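Local atomic coordinates of phenylurea hydrolase B (Mycobacterium brisbanense, PDB entry 4WHB), a protein that probably hydrolyses non-peptide carbon-nitrogen bonds, as a zinc-binding member of the amidohydrolase superfamily that acts on phenylurea herbicides such as diuron. Residues N53-V58 against F418-Q423; G106-F111 against T436-A441; A5-T10 against V49-R54. One frame throughout, in Å; residues are numbered along the deposited sequence.

Contact 1 of 3, residues N53-V58 against F418-Q423; sequences NRRWMV and FVLLDQ
M57 lays its thioether over the F418 ring in a Met-aromatic contact: SD sits 4.0 Å from the centroid of the F418 ring, only 17° off the ring normal though displaced toward the CD1 rim. The side chain then bends at chi3 (51°), which brings CE back over the root of the ring, 3.7 Å from F418 CB. A flexible, polarisable methionine suits this spot because it can follow the aromatic surface. On the same face of the sheet, M57 CG reaches L420 CG at 4.1 Å. V58 fills the other face, where its two branches part: CG2 meets V419 CB, while CG1 meets L421 CD1 at 4.0 Å. Branched aliphatic residues thus make a compact layer beside Y61.

Strands 56-58 and 418-421 run antiparallel. V58 N bonds to V419 O (3.2 Å), and a weak bond returns from V419 N to V58 O; L421 N adds a 2.8 Å bond to W56 O. This pairing joins strand 56-63, from the early part of the sequence, to strand 418-421, some 360 residues later, consistent with the amidohydrolase plan, in which distant ends of the sequence meet beside the TIM barrel.

At the more open end, W56 presents one ring face to the Q423 backbone, with W56 CZ3 3.8 Å from Q423 C. R55 uses its aliphatic part here, packing CB against L420 CD2 at 3.7 Å. Its side chain is extended from CG to NE and carries the charged end past the leucine, where NH1 donates to N53 O almost within the guanidinium plane. A weak bond from R55 NE to T436 OG1 on the neighbouring strand further steadies the group. M57 also touches V9 and L11, so strand 9-11 flanks the methionine.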
loop_
_atom_site.group_PDB
_atom_site.type_symbol
_atom_site.label_atom_id
_atom_site.label_comp_id
_atom_site.label_asym_id
_atom_site.label_seq_id
_atom_site.Cartn_x
_atom_site.Cartn_y
_atom_site.Cartn_z
ATOM N N ASN C 53 -25.760 48.188 27.689
ATOM C CA ASN C 53 -25.144 48.275 29.015
ATOM C C ASN C 53 -24.398 46.972 29.346
ATOM O O ASN C 53 -24.809 45.855 28.942
ATOM C CB ASN C 53 -26.185 48.540 30.109
ATOM C CG ASN C 53 -27.266 49.531 29.686
ATOM O OD1 ASN C 53 -27.163 50.187 28.640
ATOM N ND2 ASN C 53 -28.315 49.622 30.491
ATOM N N ARG C 54 -23.265 47.123 30.029
ATOM C CA ARG C 54 -22.534 45.973 30.522
ATOM C C ARG C 54 -22.083 45.079 29.383
ATOM O O ARG C 54 -21.895 43.898 29.596
ATOM C CB ARG C 54 -23.393 45.147 31.506
ATOM C CG ARG C 54 -24.107 45.953 32.570
ATOM C CD ARG C 54 -23.127 46.319 33.679
ATOM N NE ARG C 54 -23.704 47.233 34.647
ATOM C CZ ARG C 54 -24.027 48.488 34.373
ATOM N NH1 ARG C 54 -23.866 48.992 33.179
ATOM N NH2 ARG C 54 -24.546 49.273 35.291
ATOM N N ARG C 55 -21.906 45.618 28.183
ATOM C CA ARG C 55 -21.343 44.833 27.095
ATOM C C ARG C 55 -20.274 45.584 26.305
ATOM O O ARG C 55 -20.015 46.748 26.570
ATOM C CB ARG C 55 -22.454 44.359 26.153
ATOM C CG ARG C 55 -23.227 43.188 26.710
ATOM C CD ARG C 55 -24.628 43.145 26.182
ATOM N NE ARG C 55 -25.371 42.026 26.789
ATOM C CZ ARG C 55 -25.773 41.995 28.058
ATOM N NH1 ARG C 55 -25.529 43.001 28.872
ATOM N NH2 ARG C 55 -26.453 40.962 28.510
ATOM N N TRP C 56 -19.665 44.910 25.331
ATOM C CA TRP C 56 -18.660 45.503 24.488
ATOM C C TRP C 56 -19.086 45.348 23.079
ATOM O O TRP C 56 -19.834 44.425 22.723
ATOM C CB TRP C 56 -17.330 44.764 24.644
ATOM C CG TRP C 56 -16.475 45.357 25.682
ATOM C CD1 TRP C 56 -15.385 46.150 25.495
ATOM C CD2 TRP C 56 -16.654 45.229 27.090
ATOM N NE1 TRP C 56 -14.898 46.545 26.709
ATOM C CE2 TRP C 56 -15.646 45.977 27.701
ATOM C CE3 TRP C 56 -17.570 44.544 27.887
ATOM C CZ2 TRP C 56 -15.553 46.106 29.063
ATOM C CZ3 TRP C 56 -17.448 44.649 29.262
ATOM C CH2 TRP C 56 -16.436 45.406 29.833
ATOM N N MET C 57 -18.609 46.254 22.239
ATOM C CA MET C 57 -18.693 46.034 20.798
ATOM C C MET C 57 -17.289 45.949 20.255
ATOM O O MET C 57 -16.458 46.849 20.462
ATOM C CB MET C 57 -19.454 47.150 20.088
ATOM C CG MET C 57 -20.909 46.819 19.786
ATOM S SD MET C 57 -21.653 48.076 18.749
ATOM C CE MET C 57 -20.467 48.177 17.443
ATOM N N VAL C 58 -17.016 44.839 19.582
ATOM C CA VAL C 58 -15.808 44.721 18.779
ATOM C C VAL C 58 -16.310 44.638 17.348
ATOM O O VAL C 58 -17.482 44.260 17.116
ATOM C CB VAL C 58 -14.979 43.497 19.144
ATOM C CG1 VAL C 58 -14.427 43.633 20.551
ATOM C CG2 VAL C 58 -15.814 42.237 19.048
ATOM N N PHE C 418 -21.291 43.614 13.625
ATOM C CA PHE C 418 -20.671 43.714 14.915
ATOM C C PHE C 418 -21.059 42.596 15.854
ATOM O O PHE C 418 -22.027 41.872 15.634
ATOM C CB PHE C 418 -20.945 45.086 15.554
ATOM C CG PHE C 418 -22.363 45.329 15.959
ATOM C CD1 PHE C 418 -22.858 44.824 17.137
ATOM C CD2 PHE C 418 -23.177 46.119 15.178
ATOM C CE1 PHE C 418 -24.156 45.083 17.521
ATOM C CE2 PHE C 418 -24.490 46.389 15.557
ATOM C CZ PHE C 418 -24.988 45.851 16.734
ATOM N N VAL C 419 -20.258 42.470 16.907
ATOM C CA VAL C 419 -20.442 41.452 17.896
ATOM C C VAL C 419 -20.444 42.136 19.263
ATOM O O VAL C 419 -19.616 43.055 19.508
ATOM C CB VAL C 419 -19.298 40.463 17.832
ATOM C CG1 VAL C 419 -19.583 39.300 18.765
ATOM C CG2 VAL C 419 -19.082 39.968 16.397
ATOM N N LEU C 420 -21.383 41.743 20.133
ATOM C CA LEU C 420 -21.401 42.269 21.475
ATOM C C LEU C 420 -20.838 41.246 22.455
ATOM O O LEU C 420 -21.269 40.087 22.450
ATOM C CB LEU C 420 -22.826 42.623 21.878
ATOM C CG LEU C 420 -23.391 43.997 21.486
ATOM C CD1 LEU C 420 -24.549 43.729 20.537
ATOM C CD2 LEU C 420 -23.900 44.742 22.728
ATOM N N LEU C 421 -19.902 41.642 23.301
ATOM C CA LEU C 421 -19.310 40.671 24.249
ATOM C C LEU C 421 -19.879 40.810 25.657
ATOM O O LEU C 421 -20.620 41.729 25.945
ATOM C CB LEU C 421 -17.781 40.823 24.300
ATOM C CG LEU C 421 -17.057 40.662 22.982
ATOM C CD1 LEU C 421 -15.599 40.901 23.191
ATOM C CD2 LEU C 421 -17.305 39.266 22.425
ATOM N N ASP C 422 -19.511 39.888 26.532
ATOM C CA ASP C 422 -19.979 39.910 27.943
ATOM C C ASP C 422 -18.948 40.480 28.921
ATOM O O ASP C 422 -19.290 40.825 30.032
ATOM C CB ASP C 422 -20.287 38.463 28.410
ATOM C CG ASP C 422 -21.405 38.381 29.357
ATOM O OD1 ASP C 422 -21.777 39.420 29.908
ATOM O OD2 ASP C 422 -21.934 37.267 29.530
ATOM N N GLN C 423 -17.691 40.568 28.503
ATOM C CA GLN C 423 -16.600 40.792 29.422
ATOM C C GLN C 423 -15.384 41.451 28.725
ATOM O O GLN C 423 -15.283 41.439 27.504
ATOM C CB GLN C 423 -16.226 39.450 30.068
ATOM C CG GLN C 423 -16.987 39.191 31.362
ATOM C CD GLN C 423 -17.304 37.742 31.603
ATOM O OE1 GLN C 423 -18.484 37.385 31.640
ATOM N NE2 GLN C 423 -16.265 36.895 31.751
#

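Contact 2 of 3, residues G106-F111 against T436-A441; sequences GVTTVF and TEVFQA
G106 and T108 meet V438, F439 and Q440 where a strand of the TIM-barrel domain comes up against strand 435-440. Segments 107-111 and 437-440 are 8.1 Å apart at the closest approach of their axes and diverge by 42°, so side chains fill the gap and the two are not paired directly.

The apolar packing is made of small groups. V438 directs CG2 at the backbone of G106, 3.8 Å from its CA. T108 turns its methyl toward strand 437-440: CG2 lies 4.2 Å from V438 CG1 and 3.9 Å from Q440 CG. The T108 and Q440 side chains run past each other in opposite directions, and Q440 CG lies against both CB and CG2 of T108. L103, on helix 91-104, touches T108, V438 and Q440 and closes the cluster.

Backbone conformation accounts for the glycine. G106 ends the preceding helix in a Schellman motif, with a phi of 106°, at which a CB would press on the carbonyl oxygen of the residue before.

Among polar groups, threonine suits its place because its two branches have different tasks. A chi1 of 51° sets T108 OG1 between the backbone N and the carbonyl carbon, where it makes a weak hydrogen bond to Y61 O. CG2 is thereby turned to the other strand, 3.8 Å from F439 O.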
loop_
_atom_site.group_PDB
_atom_site.type_symbol
_atom_site.label_atom_id
_atom_site.label_comp_id
_atom_site.label_asym_id
_atom_site.label_seq_id
_atom_site.Cartn_x
_atom_site.Cartn_y
_atom_site.Cartn_z
ATOM N N GLY C 106 -19.403 34.676 15.898
ATOM C CA GLY C 106 -19.121 36.095 15.764
ATOM C C GLY C 106 -18.377 36.506 14.505
ATOM O O GLY C 106 -18.146 37.705 14.300
ATOM N N VAL C 107 -18.037 35.564 13.635
ATOM C CA VAL C 107 -17.355 35.936 12.393
ATOM C C VAL C 107 -18.350 36.270 11.292
ATOM O O VAL C 107 -19.000 35.404 10.764
ATOM C CB VAL C 107 -16.408 34.815 11.922
ATOM C CG1 VAL C 107 -15.577 35.296 10.727
ATOM C CG2 VAL C 107 -15.503 34.301 13.086
ATOM N N THR C 108 -18.462 37.545 10.972
ATOM C CA THR C 108 -19.436 38.046 9.997
ATOM C C THR C 108 -19.015 37.843 8.576
ATOM O O THR C 108 -19.837 37.741 7.694
ATOM C CB THR C 108 -19.673 39.554 10.212
ATOM O OG1 THR C 108 -18.411 40.248 10.267
ATOM C CG2 THR C 108 -20.467 39.776 11.533
ATOM N N THR C 109 -17.714 37.753 8.370
ATOM C CA THR C 109 -17.132 37.713 7.035
ATOM C C THR C 109 -15.961 36.747 6.973
ATOM O O THR C 109 -15.107 36.739 7.831
ATOM C CB THR C 109 -16.626 39.114 6.626
ATOM O OG1 THR C 109 -17.754 39.976 6.343
ATOM C CG2 THR C 109 -15.695 39.031 5.409
ATOM N N VAL C 110 -15.910 35.923 5.943
ATOM C CA VAL C 110 -14.831 34.972 5.806
ATOM C C VAL C 110 -14.249 34.947 4.378
ATOM O O VAL C 110 -14.946 35.159 3.367
ATOM C CB VAL C 110 -15.290 33.577 6.213
ATOM C CG1 VAL C 110 -16.111 32.911 5.121
ATOM C CG2 VAL C 110 -14.111 32.718 6.515
ATOM N N PHE C 111 -12.934 34.698 4.324
ATOM C CA PHE C 111 -12.213 34.495 3.080
ATOM C C PHE C 111 -11.801 33.040 2.971
ATOM O O PHE C 111 -11.024 32.567 3.799
ATOM C CB PHE C 111 -10.982 35.391 3.026
ATOM C CG PHE C 111 -11.299 36.887 3.075
ATOM C CD1 PHE C 111 -11.436 37.542 4.292
ATOM C CD2 PHE C 111 -11.432 37.635 1.925
ATOM C CE1 PHE C 111 -11.688 38.895 4.349
ATOM C CE2 PHE C 111 -11.683 38.976 1.975
ATOM C CZ PHE C 111 -11.824 39.608 3.195
ATOM N N THR C 436 -23.319 38.192 23.499
ATOM C CA THR C 436 -24.761 38.313 23.700
ATOM C C THR C 436 -25.515 38.521 22.402
ATOM O O THR C 436 -26.673 38.122 22.295
ATOM C CB THR C 436 -25.095 39.439 24.687
ATOM O OG1 THR C 436 -24.489 40.675 24.243
ATOM C CG2 THR C 436 -24.596 39.005 26.080
ATOM N N GLU C 437 -24.868 39.133 21.416
ATOM C CA GLU C 437 -25.488 39.289 20.093
ATOM C C GLU C 437 -24.473 39.435 18.987
ATOM O O GLU C 437 -23.383 39.991 19.206
ATOM C CB GLU C 437 -26.440 40.509 20.079
ATOM C CG GLU C 437 -27.909 40.125 19.985
ATOM C CD GLU C 437 -28.814 41.145 20.657
ATOM O OE1 GLU C 437 -28.314 41.886 21.544
ATOM O OE2 GLU C 437 -30.035 41.199 20.317
ATOM N N VAL C 438 -24.835 38.936 17.804
ATOM C CA VAL C 438 -24.073 39.204 16.606
ATOM C C VAL C 438 -24.944 39.901 15.564
ATOM O O VAL C 438 -25.910 39.328 15.100
ATOM C CB VAL C 438 -23.497 37.929 16.021
ATOM C CG1 VAL C 438 -22.709 38.241 14.746
ATOM C CG2 VAL C 438 -22.553 37.261 17.000
ATOM N N PHE C 439 -24.606 41.138 15.208
ATOM C CA PHE C 439 -25.331 41.851 14.171
ATOM C C PHE C 439 -24.547 41.852 12.862
ATOM O O PHE C 439 -23.308 41.969 12.863
ATOM C CB PHE C 439 -25.621 43.283 14.602
ATOM C CG PHE C 439 -26.977 43.464 15.261
ATOM C CD1 PHE C 439 -27.255 42.890 16.491
ATOM C CD2 PHE C 439 -27.968 44.209 14.631
ATOM C CE1 PHE C 439 -28.472 43.045 17.096
ATOM C CE2 PHE C 439 -29.194 44.365 15.223
ATOM C CZ PHE C 439 -29.445 43.779 16.458
ATOM N N GLN C 440 -25.253 41.685 11.744
ATOM C CA GLN C 440 -24.611 41.628 10.433
ATOM C C GLN C 440 -25.403 42.419 9.421
ATOM O O GLN C 440 -26.622 42.323 9.394
ATOM C CB GLN C 440 -24.466 40.175 9.966
ATOM C CG GLN C 440 -23.343 39.956 8.955
ATOM C CD GLN C 440 -23.592 38.716 8.108
ATOM O OE1 GLN C 440 -22.898 37.697 8.229
ATOM N NE2 GLN C 440 -24.607 38.798 7.242
ATOM N N ALA C 441 -24.710 43.207 8.589
ATOM C CA ALA C 441 -25.364 44.060 7.597
ATOM C C ALA C 441 -26.474 44.876 8.265
ATOM O O ALA C 441 -27.526 45.108 7.698
ATOM C CB ALA C 441 -25.927 43.220 6.457
#

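Contact 3 of 3, residues A5-T10 against V49-R54; sequences AITNVT and VVDGNR
V50 is gripped through its backbone by the residues flanking I6: V50 N donates to A5 O at 2.8 Å, and T7 N donates to V50 O at 3.1 Å. One residue bonded to both neighbours of its partner is the signature of parallel pairing, and strands 5-7 and 49-51 are parallel neighbours in a small mixed sheet, their axes 4.9 Å apart at the closest. Strand 48-51 is one of the two edge strands of that sheet within the chain.

The ladder ends at T7 opposite D51, where T7 bonds to both neighbours of D51: T7 N to V50 O, and a weak, bent return bond from G52 N to T7 O. The T7 side chain adds little: its hydroxyl, placed between the backbone N and the carbonyl carbon (chi1 62°), makes a weak bond from OG1 to V50 O. The backbone of G52 runs close to T7 O and V9, which probably leaves little room for a side chain and suits glycine.

The chain turns a corner at N8, whose positive phi of 59° asparagine tolerates well. N8 N is held by T24 OG1 from the strand on the other side. Near the surface, the amides of N8 and N53 are turned 65° from each other, and N8 ND2 reaches N53 OD1 in a weak bond of 3.4 Å. Past the corner, strand 9-11 leaves for a different sheet.

Apolar contact centres on I6 and V50. These beta-branched residues suit extended strands, and they point the same way, side by side, with I6 CG2 3.7 Å from V50 CG1.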
loop_
_atom_site.group_PDB
_atom_site.type_symbol
_atom_site.label_atom_id
_atom_site.label_comp_id
_atom_site.label_asym_id
_atom_site.label_seq_id
_atom_site.Cartn_x
_atom_site.Cartn_y
_atom_site.Cartn_z
ATOM N N ALA C 5 -30.847 51.452 17.404
ATOM C CA ALA C 5 -29.837 52.178 18.181
ATOM C C ALA C 5 -29.281 51.302 19.285
ATOM O O ALA C 5 -30.038 50.713 20.032
ATOM C CB ALA C 5 -30.372 53.460 18.769
ATOM N N ILE C 6 -27.955 51.172 19.355
ATOM C CA ILE C 6 -27.335 50.369 20.388
ATOM C C ILE C 6 -26.657 51.312 21.349
ATOM O O ILE C 6 -25.710 51.994 21.016
ATOM C CB ILE C 6 -26.297 49.403 19.849
ATOM C CG1 ILE C 6 -26.866 48.596 18.704
ATOM C CG2 ILE C 6 -25.877 48.456 20.962
ATOM C CD1 ILE C 6 -26.411 49.076 17.333
ATOM N N THR C 7 -27.142 51.303 22.570
ATOM C CA THR C 7 -26.856 52.338 23.541
ATOM C C THR C 7 -25.922 51.887 24.685
ATOM O O THR C 7 -25.972 50.726 25.096
ATOM C CB THR C 7 -28.168 52.821 24.172
ATOM O OG1 THR C 7 -28.809 51.737 24.859
ATOM C CG2 THR C 7 -29.102 53.335 23.090
ATOM N N ASN C 8 -25.110 52.817 25.206
ATOM C CA ASN C 8 -24.251 52.553 26.336
ATOM C C ASN C 8 -23.255 51.413 26.071
ATOM O O ASN C 8 -23.016 50.538 26.933
ATOM C CB ASN C 8 -25.087 52.208 27.575
ATOM C CG ASN C 8 -24.452 52.707 28.905
ATOM O OD1 ASN C 8 -23.294 53.148 28.968
ATOM N ND2 ASN C 8 -25.238 52.654 29.969
ATOM N N VAL C 9 -22.651 51.433 24.880
ATOM C CA VAL C 9 -21.640 50.446 24.524
ATOM C C VAL C 9 -20.273 51.004 24.892
ATOM O O VAL C 9 -20.027 52.219 24.846
ATOM C CB VAL C 9 -21.678 50.121 23.032
ATOM C CG1 VAL C 9 -20.767 48.977 22.718
ATOM C CG2 VAL C 9 -23.108 49.790 22.568
ATOM N N THR C 10 -19.388 50.107 25.322
ATOM C CA THR C 10 -17.987 50.423 25.524
ATOM C C THR C 10 -17.263 49.909 24.267
ATOM O O THR C 10 -17.074 48.664 24.094
ATOM C CB THR C 10 -17.466 49.707 26.756
ATOM O OG1 THR C 10 -18.436 49.781 27.800
ATOM C CG2 THR C 10 -16.149 50.357 27.207
ATOM N N VAL C 49 -34.828 49.703 19.726
ATOM C CA VAL C 49 -33.915 49.774 20.867
ATOM C C VAL C 49 -32.999 48.558 20.802
ATOM O O VAL C 49 -33.438 47.469 20.411
ATOM C CB VAL C 49 -34.696 49.779 22.217
ATOM C CG1 VAL C 49 -36.200 50.045 21.998
ATOM C CG2 VAL C 49 -34.544 48.467 22.984
ATOM N N VAL C 50 -31.721 48.737 21.135
ATOM C CA VAL C 50 -30.884 47.617 21.601
ATOM C C VAL C 50 -30.043 48.105 22.795
ATOM O O VAL C 50 -29.284 49.077 22.697
ATOM C CB VAL C 50 -29.973 47.068 20.517
ATOM C CG1 VAL C 50 -28.854 46.259 21.148
ATOM C CG2 VAL C 50 -30.713 46.192 19.551
ATOM N N ASP C 51 -30.198 47.435 23.932
ATOM C CA ASP C 51 -29.546 47.860 25.175
ATOM C C ASP C 51 -28.130 47.324 25.209
ATOM O O ASP C 51 -27.921 46.130 25.170
ATOM C CB ASP C 51 -30.337 47.363 26.389
ATOM C CG ASP C 51 -29.693 47.747 27.686
ATOM O OD1 ASP C 51 -29.879 48.895 28.115
ATOM O OD2 ASP C 51 -29.006 46.903 28.289
ATOM N N GLY C 52 -27.148 48.205 25.284
ATOM C CA GLY C 52 -25.747 47.786 25.286
ATOM C C GLY C 52 -25.027 47.909 26.615
ATOM O O GLY C 52 -23.812 47.741 26.647
ATOM N N ASN C 53 -25.760 48.188 27.689
ATOM C CA ASN C 53 -25.144 48.275 29.015
ATOM C C ASN C 53 -24.398 46.972 29.346
ATOM O O ASN C 53 -24.809 45.855 28.942
ATOM C CB ASN C 53 -26.185 48.540 30.109
ATOM C CG ASN C 53 -27.266 49.531 29.686
ATOM O OD1 ASN C 53 -27.163 50.187 28.640
ATOM N ND2 ASN C 53 -28.315 49.622 30.491
ATOM N N ARG C 54 -23.265 47.123 30.029
ATOM C CA ARG C 54 -22.534 45.973 30.522
ATOM C C ARG C 54 -22.083 45.079 29.383
ATOM O O ARG C 54 -21.895 43.898 29.596
ATOM C CB ARG C 54 -23.393 45.147 31.506
ATOM C CG ARG C 54 -24.107 45.953 32.570
ATOM C CD ARG C 54 -23.127 46.319 33.679
ATOM N NE ARG C 54 -23.704 47.233 34.647
ATOM C CZ ARG C 54 -24.027 48.488 34.373
ATOM N NH1 ARG C 54 -23.866 48.992 33.179
ATOM N NH2 ARG C 54 -24.546 49.273 35.291
#

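In the fold
Contact 3 begins the series along the chain and shares N53 and R54 with contact 1; contacts 1 and 2 then interlock, their segments alternating in sequence. The centres of contacts 1 and 3 lie about 9 Å apart, those of contacts 1 and 2 about 13 Å, and those of contacts 2 and 3 about 17 Å. Contacts 1 and 2 lie on one seven-stranded mixed sheet, which contact 3 reaches through strand 9-11; its pair 4-7 and 48-51 belongs to a separate four-stranded sheet. The F418 and F439 rings link contacts 1 and 2, and I6 of contact 3 touches F418. Early and late parts of the sequence thus assemble beside the barrel, away from the zinc-binding residues H273 and D344.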